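Lysin (Bacillus phage PBC5, PDB 6ILU) probably anchors a phage endolysin to the bacterial cell wall, acting as its SH3b-type cell-wall-binding domain. Local coordinates at residues Gly119-Ile124 against Trp129-His134; Gly91-Asp96 against Gly100-Asn105; Ala50-Trp53 against Asp59-Cys62. One frame throughout, in Å; residues are numbered along the deposited sequence.

Interaction 1: residues Gly119-Ile124 against Trp129-His134; sequences GGYVDI and WIKEEH. With SO4 (sulfate ion), chain C; EDO (1,2-ethanediol), chain H.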
loop_
_atom_site.group_PDB
_atom_site.type_symbol
_atom_site.label_atom_id
_atom_site.label_comp_id
_atom_site.label_asym_id
_atom_site.label_seq_id
_atom_site.Cartn_x
_atom_site.Cartn_y
_atom_site.Cartn_z
ATOM N N GLY A 119 -11.121 6.323 -0.970
ATOM C CA GLY A 119 -11.945 7.515 -1.154
ATOM C C GLY A 119 -11.291 8.677 -1.868
ATOM O O GLY A 119 -11.670 9.835 -1.621
ATOM N N GLY A 120 -10.369 8.378 -2.777
ATOM C CA GLY A 120 -9.694 9.431 -3.525
ATOM C C GLY A 120 -8.509 10.045 -2.806
ATOM O O GLY A 120 -8.024 11.132 -3.210
ATOM N N TYR A 121 -8.047 9.391 -1.742
ATOM C CA TYR A 121 -6.877 9.859 -0.992
ATOM C C TYR A 121 -5.883 8.729 -0.890
ATOM O O TYR A 121 -6.288 7.569 -0.784
ATOM C CB TYR A 121 -7.239 10.255 0.448
ATOM C CG TYR A 121 -8.029 11.559 0.540
ATOM C CD1 TYR A 121 -7.442 12.672 1.114
ATOM C CD2 TYR A 121 -9.357 11.619 0.130
ATOM C CE1 TYR A 121 -8.165 13.873 1.204
ATOM C CE2 TYR A 121 -10.065 12.834 0.197
ATOM C CZ TYR A 121 -9.447 13.925 0.759
ATOM O OH TYR A 121 -10.104 15.122 0.893
ATOM N N VAL A 122 -4.608 9.090 -0.827
ATOM C CA VAL A 122 -3.540 8.096 -0.643
ATOM C C VAL A 122 -2.731 8.422 0.599
ATOM O O VAL A 122 -2.446 9.589 0.896
ATOM C CB VAL A 122 -2.646 8.021 -1.919
ATOM C CG1 VAL A 122 -1.997 9.418 -2.326
ATOM C CG2 VAL A 122 -1.541 6.939 -1.765
ATOM N N ASP A 123 -2.447 7.376 1.383
ATOM C CA ASP A 123 -1.636 7.491 2.578
ATOM C C ASP A 123 -0.187 7.356 2.155
ATOM O O ASP A 123 0.206 6.304 1.623
ATOM C CB ASP A 123 -2.065 6.390 3.598
ATOM C CG ASP A 123 -1.333 6.466 4.923
ATOM O OD1 ASP A 123 -0.501 7.374 5.127
ATOM O OD2 ASP A 123 -1.578 5.565 5.766
ATOM N N ILE A 124 0.627 8.383 2.406
ATOM C CA ILE A 124 2.043 8.299 2.065
ATOM C C ILE A 124 2.912 7.788 3.224
ATOM O O ILE A 124 4.147 7.838 3.164
ATOM C CB ILE A 124 2.602 9.679 1.607
ATOM C CG1 ILE A 124 2.307 10.745 2.679
ATOM C CG2 ILE A 124 1.974 10.016 0.274
ATOM C CD1 ILE A 124 3.162 12.090 2.520
ATOM N N TRP A 129 -2.612 11.597 4.657
ATOM C CA TRP A 129 -3.489 11.296 3.499
ATOM C C TRP A 129 -3.566 12.515 2.587
ATOM O O TRP A 129 -3.935 13.616 3.037
ATOM C CB TRP A 129 -4.876 10.911 3.964
ATOM C CG TRP A 129 -4.854 9.646 4.759
ATOM C CD1 TRP A 129 -4.508 9.499 6.099
ATOM C CD2 TRP A 129 -5.238 8.346 4.295
ATOM N NE1 TRP A 129 -4.635 8.168 6.471
ATOM C CE2 TRP A 129 -5.108 7.454 5.388
ATOM C CE3 TRP A 129 -5.684 7.851 3.054
ATOM C CZ2 TRP A 129 -5.406 6.087 5.276
ATOM C CZ3 TRP A 129 -5.975 6.474 2.943
ATOM C CH2 TRP A 129 -5.838 5.622 4.057
ATOM N N ILE A 130 -3.238 12.306 1.317
ATOM C CA ILE A 130 -3.250 13.375 0.275
ATOM C C ILE A 130 -4.288 13.077 -0.793
ATOM O O ILE A 130 -4.455 11.931 -1.211
ATOM C CB ILE A 130 -1.839 13.467 -0.375
ATOM C CG1 ILE A 130 -0.818 13.857 0.709
ATOM C CG2 ILE A 130 -1.822 14.439 -1.616
ATOM C CD1 ILE A 130 0.675 13.988 0.240
ATOM N N LYS A 131 -4.963 14.102 -1.281
ATOM C CA LYS A 131 -5.906 13.899 -2.371
ATOM C C LYS A 131 -5.165 13.401 -3.600
ATOM O O LYS A 131 -4.124 13.983 -3.982
ATOM C CB LYS A 131 -6.607 15.206 -2.738
ATOM C CG LYS A 131 -7.590 15.686 -1.695
ATOM C CD LYS A 131 -8.241 16.999 -2.109
ATOM C CE LYS A 131 -8.980 17.654 -0.946
ATOM N NZ LYS A 131 -9.446 19.004 -1.373
ATOM N N GLU A 132 -5.708 12.384 -4.257
ATOM C CA GLU A 132 -4.970 11.803 -5.381
ATOM C C GLU A 132 -4.834 12.778 -6.540
ATOM O O GLU A 132 -3.937 12.600 -7.375
ATOM C CB GLU A 132 -5.640 10.515 -5.878
ATOM C CG GLU A 132 -5.530 9.403 -4.796
ATOM C CD GLU A 132 -5.926 8.013 -5.260
ATOM O OE1 GLU A 132 -6.283 7.826 -6.449
ATOM O OE2 GLU A 132 -5.878 7.105 -4.391
ATOM N N GLU A 133 -5.716 13.788 -6.614
ATOM C CA GLU A 133 -5.631 14.766 -7.702
ATOM C C GLU A 133 -4.299 15.530 -7.662
ATOM O O GLU A 133 -3.908 16.110 -8.676
ATOM C CB GLU A 133 -6.806 15.755 -7.665
ATOM C CG GLU A 133 -6.774 16.689 -6.521
ATOM C CD GLU A 133 -8.079 17.436 -6.338
ATOM O OE1 GLU A 133 -8.095 18.650 -6.591
ATOM O OE2 GLU A 133 -9.082 16.804 -5.944
ATOM N N HIS A 134 -3.628 15.561 -6.516
ATOM C CA HIS A 134 -2.406 16.356 -6.412
ATOM C C HIS A 134 -1.120 15.565 -6.658
ATOM O O HIS A 134 -0.027 16.140 -6.662
ATOM C CB HIS A 134 -2.315 16.999 -5.028
ATOM C CG HIS A 134 -3.403 17.995 -4.758
ATOM N ND1 HIS A 134 -3.707 19.015 -5.632
ATOM C CD2 HIS A 134 -4.224 18.150 -3.690
ATOM C CE1 HIS A 134 -4.701 19.736 -5.136
ATOM N NE2 HIS A 134 -5.012 19.247 -3.945
HETATM S S SO4 C . -6.456 20.298 -0.788
HETATM O O1 SO4 C . -7.631 20.326 0.065
HETATM O O2 SO4 C . -5.608 19.138 -0.548
HETATM O O3 SO4 C . -6.999 20.281 -2.161
HETATM O O4 SO4 C . -5.686 21.505 -0.549
HETATM C C1 EDO H . 0.545 3.805 7.510
HETATM O O1 EDO H . 0.270 5.209 7.570
HETATM C C2 EDO H . 1.642 3.416 8.496
HETATM O O2 EDO H . 2.684 4.396 8.549
HETATM O O HOH W 1 -8.459 6.267 -3.469
#

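Interaction 2: residues Gly91-Asp96 against Gly100-Asn105; sequences GVNFYD and GNFLGN. With SO4 (sulfate ion), chain C; EDO (1,2-ethanediol), chain L.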
loop_
_atom_site.group_PDB
_atom_site.type_symbol
_atom_site.label_atom_id
_atom_site.label_comp_id
_atom_site.label_asym_id
_atom_site.label_seq_id
_atom_site.Cartn_x
_atom_site.Cartn_y
_atom_site.Cartn_z
ATOM N N GLY A 91 3.384 23.661 -1.953
ATOM C CA GLY A 91 2.865 22.851 -0.862
ATOM C C GLY A 91 1.696 21.941 -1.236
ATOM O O GLY A 91 0.803 22.335 -1.991
ATOM N N VAL A 92 1.698 20.724 -0.677
ATOM C CA VAL A 92 0.585 19.806 -0.889
ATOM C C VAL A 92 0.075 19.386 0.491
ATOM O O VAL A 92 0.856 18.880 1.309
ATOM C CB VAL A 92 1.009 18.564 -1.699
ATOM C CG1 VAL A 92 -0.160 17.550 -1.802
ATOM C CG2 VAL A 92 1.503 19.009 -3.111
ATOM N N ASN A 93 -1.216 19.622 0.736
ATOM C CA ASN A 93 -1.775 19.353 2.056
ATOM C C ASN A 93 -1.954 17.864 2.319
ATOM O O ASN A 93 -2.291 17.109 1.412
ATOM C CB ASN A 93 -3.137 19.998 2.178
ATOM C CG ASN A 93 -3.063 21.528 2.154
ATOM O OD1 ASN A 93 -2.106 22.107 2.665
ATOM N ND2 ASN A 93 -4.073 22.151 1.593
ATOM N N PHE A 94 -1.831 17.474 3.582
ATOM C CA PHE A 94 -2.231 16.124 3.969
ATOM C C PHE A 94 -3.115 16.167 5.207
ATOM O O PHE A 94 -3.079 17.150 6.034
ATOM C CB PHE A 94 -0.996 15.154 4.183
ATOM C CG PHE A 94 -0.006 15.562 5.247
ATOM C CD1 PHE A 94 -0.230 15.276 6.576
ATOM C CD2 PHE A 94 1.178 16.227 4.890
ATOM C CE1 PHE A 94 0.677 15.650 7.551
ATOM C CE2 PHE A 94 2.112 16.605 5.847
ATOM C CZ PHE A 94 1.866 16.308 7.190
ATOM N N TYR A 95 -3.870 15.063 5.350
ATOM C CA TYR A 95 -4.980 14.980 6.308
ATOM C C TYR A 95 -4.838 13.742 7.173
ATOM O O TYR A 95 -4.049 12.834 6.850
ATOM C CB TYR A 95 -6.340 14.944 5.566
ATOM C CG TYR A 95 -6.526 16.199 4.730
ATOM C CD1 TYR A 95 -7.212 17.295 5.240
ATOM C CD2 TYR A 95 -5.978 16.288 3.453
ATOM C CE1 TYR A 95 -7.360 18.482 4.464
ATOM C CE2 TYR A 95 -6.134 17.475 2.667
ATOM C CZ TYR A 95 -6.804 18.534 3.209
ATOM O OH TYR A 95 -6.950 19.683 2.462
ATOM N N ASP A 96 -5.595 13.676 8.257
ATOM C CA ASP A 96 -5.478 12.466 9.124
ATOM C C ASP A 96 -6.335 11.259 8.703
ATOM O O ASP A 96 -6.391 10.223 9.407
ATOM C CB ASP A 96 -5.747 12.859 10.579
ATOM C CG ASP A 96 -7.213 13.137 10.896
ATOM O OD1 ASP A 96 -8.068 13.175 10.001
ATOM O OD2 ASP A 96 -7.510 13.338 12.096
ATOM N N GLY A 100 -10.326 13.900 5.908
ATOM C CA GLY A 100 -10.162 14.078 7.351
ATOM C C GLY A 100 -9.702 15.467 7.770
ATOM O O GLY A 100 -9.880 16.471 7.032
ATOM N N ASN A 101 -9.173 15.552 8.985
ATOM C CA ASN A 101 -8.704 16.834 9.511
ATOM C C ASN A 101 -7.380 17.217 8.871
ATOM O O ASN A 101 -6.469 16.386 8.755
ATOM C CB ASN A 101 -8.507 16.748 11.031
ATOM C CG ASN A 101 -9.767 16.414 11.740
ATOM O OD1 ASN A 101 -10.784 17.057 11.498
ATOM N ND2 ASN A 101 -9.746 15.357 12.564
ATOM N N PHE A 102 -7.238 18.497 8.513
ATOM C CA PHE A 102 -5.970 18.962 7.990
ATOM C C PHE A 102 -4.845 18.827 9.011
ATOM O O PHE A 102 -4.995 19.235 10.168
ATOM C CB PHE A 102 -6.137 20.411 7.563
ATOM C CG PHE A 102 -4.833 21.111 7.215
ATOM C CD1 PHE A 102 -4.080 20.691 6.125
ATOM C CD2 PHE A 102 -4.366 22.128 7.996
ATOM C CE1 PHE A 102 -2.875 21.341 5.781
ATOM C CE2 PHE A 102 -3.187 22.783 7.674
ATOM C CZ PHE A 102 -2.432 22.370 6.562
ATOM N N LEU A 103 -3.724 18.273 8.579
ATOM C CA LEU A 103 -2.584 18.103 9.513
ATOM C C LEU A 103 -1.359 18.899 9.158
ATOM O O LEU A 103 -0.634 19.336 10.068
ATOM C CB LEU A 103 -2.150 16.644 9.542
ATOM C CG LEU A 103 -3.206 15.647 10.046
ATOM C CD1 LEU A 103 -2.505 14.249 10.098
ATOM C CD2 LEU A 103 -3.695 16.096 11.409
ATOM N N GLY A 104 -1.068 19.001 7.860
ATOM C CA GLY A 104 0.207 19.615 7.496
ATOM C C GLY A 104 0.430 19.622 5.995
ATOM O O GLY A 104 -0.471 19.321 5.237
ATOM N N ASN A 105 1.634 19.979 5.548
ATOM C CA ASN A 105 1.902 19.887 4.111
ATOM C C ASN A 105 3.293 19.367 3.843
ATOM O O ASN A 105 4.176 19.461 4.697
ATOM C CB ASN A 105 1.695 21.243 3.409
ATOM C CG ASN A 105 1.670 22.392 4.361
ATOM O OD1 ASN A 105 2.701 22.777 4.947
ATOM N ND2 ASN A 105 0.476 22.989 4.518
HETATM S S SO4 C . -6.456 20.298 -0.788
HETATM O O1 SO4 C . -7.631 20.326 0.065
HETATM O O2 SO4 C . -5.608 19.138 -0.548
HETATM O O3 SO4 C . -6.999 20.281 -2.161
HETATM O O4 SO4 C . -5.686 21.505 -0.549
HETATM C C1 EDO L . -10.408 9.817 9.828
HETATM O O1 EDO L . -10.407 8.911 8.733
HETATM C C2 EDO L . -10.601 11.230 9.289
HETATM O O2 EDO L . -10.521 12.201 10.354
#

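Interaction 3: residues Ala50-Trp53 against Asp59-Cys62; sequences AGYW and DMIC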
loop_
_atom_site.group_PDB
_atom_site.type_symbol
_atom_site.label_atom_id
_atom_site.label_comp_id
_atom_site.label_asym_id
_atom_site.label_seq_id
_atom_site.Cartn_x
_atom_site.Cartn_y
_atom_site.Cartn_z
ATOM N N ALA A 50 -4.202 -3.261 -0.227
ATOM C CA ALA A 50 -4.215 -2.591 1.074
ATOM C C ALA A 50 -3.092 -3.115 1.920
ATOM O O ALA A 50 -2.587 -4.227 1.693
ATOM C CB ALA A 50 -5.553 -2.796 1.816
ATOM N N GLY A 51 -2.753 -2.343 2.936
ATOM C CA GLY A 51 -1.710 -2.715 3.886
ATOM C C GLY A 51 -2.290 -2.630 5.289
ATOM O O GLY A 51 -3.169 -1.781 5.592
ATOM N N TYR A 52 -1.842 -3.563 6.147
ATOM C CA TYR A 52 -2.097 -3.530 7.575
ATOM C C TYR A 52 -0.752 -3.206 8.182
ATOM O O TYR A 52 0.204 -4.006 8.040
ATOM C CB TYR A 52 -2.589 -4.873 8.104
ATOM C CG TYR A 52 -2.638 -4.860 9.594
ATOM C CD1 TYR A 52 -3.497 -3.995 10.268
ATOM C CD2 TYR A 52 -1.776 -5.668 10.346
ATOM C CE1 TYR A 52 -3.526 -3.938 11.663
ATOM C CE2 TYR A 52 -1.807 -5.631 11.751
ATOM C CZ TYR A 52 -2.707 -4.792 12.391
ATOM O OH TYR A 52 -2.766 -4.747 13.769
ATOM N N TRP A 53 -0.642 -2.047 8.833
ATOM C CA TRP A 53 0.646 -1.548 9.318
ATOM C C TRP A 53 0.767 -1.851 10.797
ATOM O O TRP A 53 0.676 -0.982 11.656
ATOM C CB TRP A 53 0.749 -0.038 8.964
ATOM C CG TRP A 53 0.645 0.062 7.475
ATOM C CD1 TRP A 53 -0.464 0.485 6.723
ATOM C CD2 TRP A 53 1.666 -0.259 6.526
ATOM N NE1 TRP A 53 -0.177 0.380 5.384
ATOM C CE2 TRP A 53 1.120 -0.068 5.235
ATOM C CE3 TRP A 53 2.983 -0.748 6.640
ATOM C CZ2 TRP A 53 1.853 -0.317 4.072
ATOM C CZ3 TRP A 53 3.714 -0.968 5.496
ATOM C CH2 TRP A 53 3.153 -0.756 4.220
ATOM N N ASP A 59 3.290 -6.685 9.911
ATOM C CA ASP A 59 2.739 -6.068 8.693
ATOM C C ASP A 59 2.144 -7.121 7.767
ATOM O O ASP A 59 2.772 -8.191 7.536
ATOM C CB ASP A 59 3.802 -5.288 7.897
ATOM C CG ASP A 59 4.248 -4.005 8.571
ATOM O OD1 ASP A 59 3.569 -3.503 9.471
ATOM O OD2 ASP A 59 5.319 -3.471 8.189
ATOM N N MET A 60 0.957 -6.790 7.230
ATOM C CA MET A 60 0.302 -7.633 6.221
ATOM C C MET A 60 -0.134 -6.859 4.983
ATOM O O MET A 60 -0.366 -5.616 5.041
ATOM C CB MET A 60 -0.924 -8.350 6.835
ATOM C CG MET A 60 -0.489 -9.221 8.016
ATOM S SD MET A 60 -1.792 -10.285 8.606
ATOM C CE MET A 60 -1.556 -11.737 7.554
ATOM N N ILE A 61 -0.265 -7.572 3.856
ATOM C CA ILE A 61 -0.738 -6.961 2.618
ATOM C C ILE A 61 -1.944 -7.748 2.143
ATOM O O ILE A 61 -2.033 -8.941 2.365
ATOM C CB ILE A 61 0.328 -6.964 1.497
ATOM C CG1 ILE A 61 1.056 -8.322 1.434
ATOM C CG2 ILE A 61 1.358 -5.816 1.699
ATOM C CD1 ILE A 61 1.935 -8.463 0.159
ATOM N N CYS A 62 -2.894 -7.037 1.523
ATOM C CA CYS A 62 -4.138 -7.640 1.083
ATOM C C CYS A 62 -4.074 -7.861 -0.425
ATOM O O CYS A 62 -3.906 -6.890 -1.192
ATOM C CB CYS A 62 -5.295 -6.724 1.429
ATOM S SG CYS A 62 -6.863 -7.654 1.095
#

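Interaction 1: residues Gly119-Ile124 against Trp129-His134
Val122 and Ile130 trade two backbone hydrogen bonds, Val122 N to Ile130 O and Ile130 N to Val122 O, both 2.9 Å and close to straight. They form the hydrogen-bonded pair at the middle of an antiparallel beta hairpin, in which the axes of segments 121-123 and 129-131 approach to 4.4 Å. A third bond, Glu132 N to Gly120 O at 2.8 Å, continues the pairing into the 3-10 segment that follows. The Glu132 carboxylate reaches back as well: a water accepts from Gly120 N and donates to Glu132 OE2, and OE2 also forms a salt bridge with Arg117.

On the sheet face that carries Tyr121, Asp123, Lys131 and Trp129, the Asp123 methylene makes a CH-pi contact, with CB 3.6 Å from the centroid of the Trp129 six-membered ring and 6° off its normal. With CG anti to the backbone N (chi1 -177°), the Asp123 carboxylate stacks over the indole, the planes 26° apart. Val122 and Ile130 point to the other face, against Val135 of strand 135-138. The extended Lys131 chain runs alongside the Tyr121 ring, its CE 3.3 Å from Tyr121 OH, and its NZ reaches sulfate O1 at 2.7 Å.

Interaction 2: residues Gly91-Asp96 against Gly100-Asn105
Phe94 O takes two backbone hydrogen bonds from consecutive residues, Leu103 N at 2.9 Å and Gly104 N at 3.3 Å, which identifies a classic beta bulge in the antiparallel hairpin of strands 92-95 and 102-106. Phe94 N in turn donates to Gly104 O. The register slips by one residue here, Phe94 pairing with Gly104 but Tyr95 with Phe102.

The Phe94 ring folds over the bulge. Its CG stands between the backbone N and the carbonyl carbon (chi1 60°), which brings one ring face over Gly104, whose CA lies 4.0 Å from the centroid in a CH-pi contact. The ring face lies directly on the Gly104 backbone, with Gly104 C 3.5 Å above the plane of the Phe94 ring. Leu103 CB touches the same ring obliquely at CE1, while the leucine's CD1 packs against Asp96 CB.

Toward the turn, Asp96 grips Asn101 at three points. Asp96 N donates to Asn101 O; Asn101 N meets Asp96 OD1 from above the carboxylate plane, at 2.8 Å; Asn101 ND2 reaches OD2 on its syn side but tilted out of the carboxylate plane. The three bonds tie both the backbone and the carboxylate of Asp96 to Asn101.

Tyr95 CE1 lies against Phe102 CB at 3.8 Å, and the far end of the Tyr95 ring donates from OH to sulfate O1. Val92 and Phe94 rest on Ile130 of the neighbouring hairpin. Asn93 serves two partners: its ND2 donates to O4 of the sulfate, which Lys131 and His134 also hold, and its OD1 accepts from Asn105 ND2 at 3.3 Å, nearly along the C=O axis (C=O...N 166°) and almost straight at the hydrogen.

Interaction 3: residues Ala50-Trp53 against Asp59-Cys62
Ala50 O accepts a hydrogen bond from Cys62 N at 2.8 Å, and Ala50 CB sits 4.0 Å from Cys62 CB on one face of the sheet, which the side chains of Tyr52 and Met60 share.

Gly51 pairs with Ile61 across a non-hydrogen-bonded position, where Gly51 CA makes a CA-H...O contact of 3.4 Å to Met60 O. The Trp53 indole folds back beside the Gly51 backbone, its NE1 held there by a hydrogen bond to His115 O. Gly51 N itself bonds outward to Asn116 OD1.

Tyr52 forms the reciprocal pair with Met60. Its N donates to Met60 O at 2.8 Å, almost straight at 177°, and its O accepts from Met60 N at 3.0 Å on a lone pair in the carbonyl plane. The two CB atoms approach to 4.1 Å, and beyond them both side chains touch Trp69 of strand 69-71.

Trp53 leaves the strand. Asp59 OD2 comes within 3.9 Å of Trp53 CE3, the ring and carboxylate planes 71° apart. Asp59 OD1 bonds to Gly55 N in the connecting loop. Together, the two strands joined by this loop, with the axes of segments 50-52 and 60-62 at 156° between their N-to-C directions, form an antiparallel beta hairpin within the larger curled sheet, consistent with the small, strongly bent beta architecture of SH3b domains.

Interactions 1 and 2 are neighbouring hairpins that touch: Trp129 O lies 2.7 Å from Tyr95 N, a probable hydrogen bond, Ile130 packs on Val92, and both contacts supply ligands to one sulfate, probably from the crystallisation liquor. Interaction 3 belongs to another hairpin, earlier in the chain; its nearest atoms are about 5 Å from interaction 1 and about 12 Å from interaction 2. Interaction 2 is the surface contact, its centre about 19 Å from the chain's centre, and leans on side-chain amides, a carboxylate and a bulge. Interactions 1 and 3 are partly buried and rely mainly on backbone pairing, with an indole beside an aspartate in each, stacked in interaction 1 and steeply inclined in interaction 3.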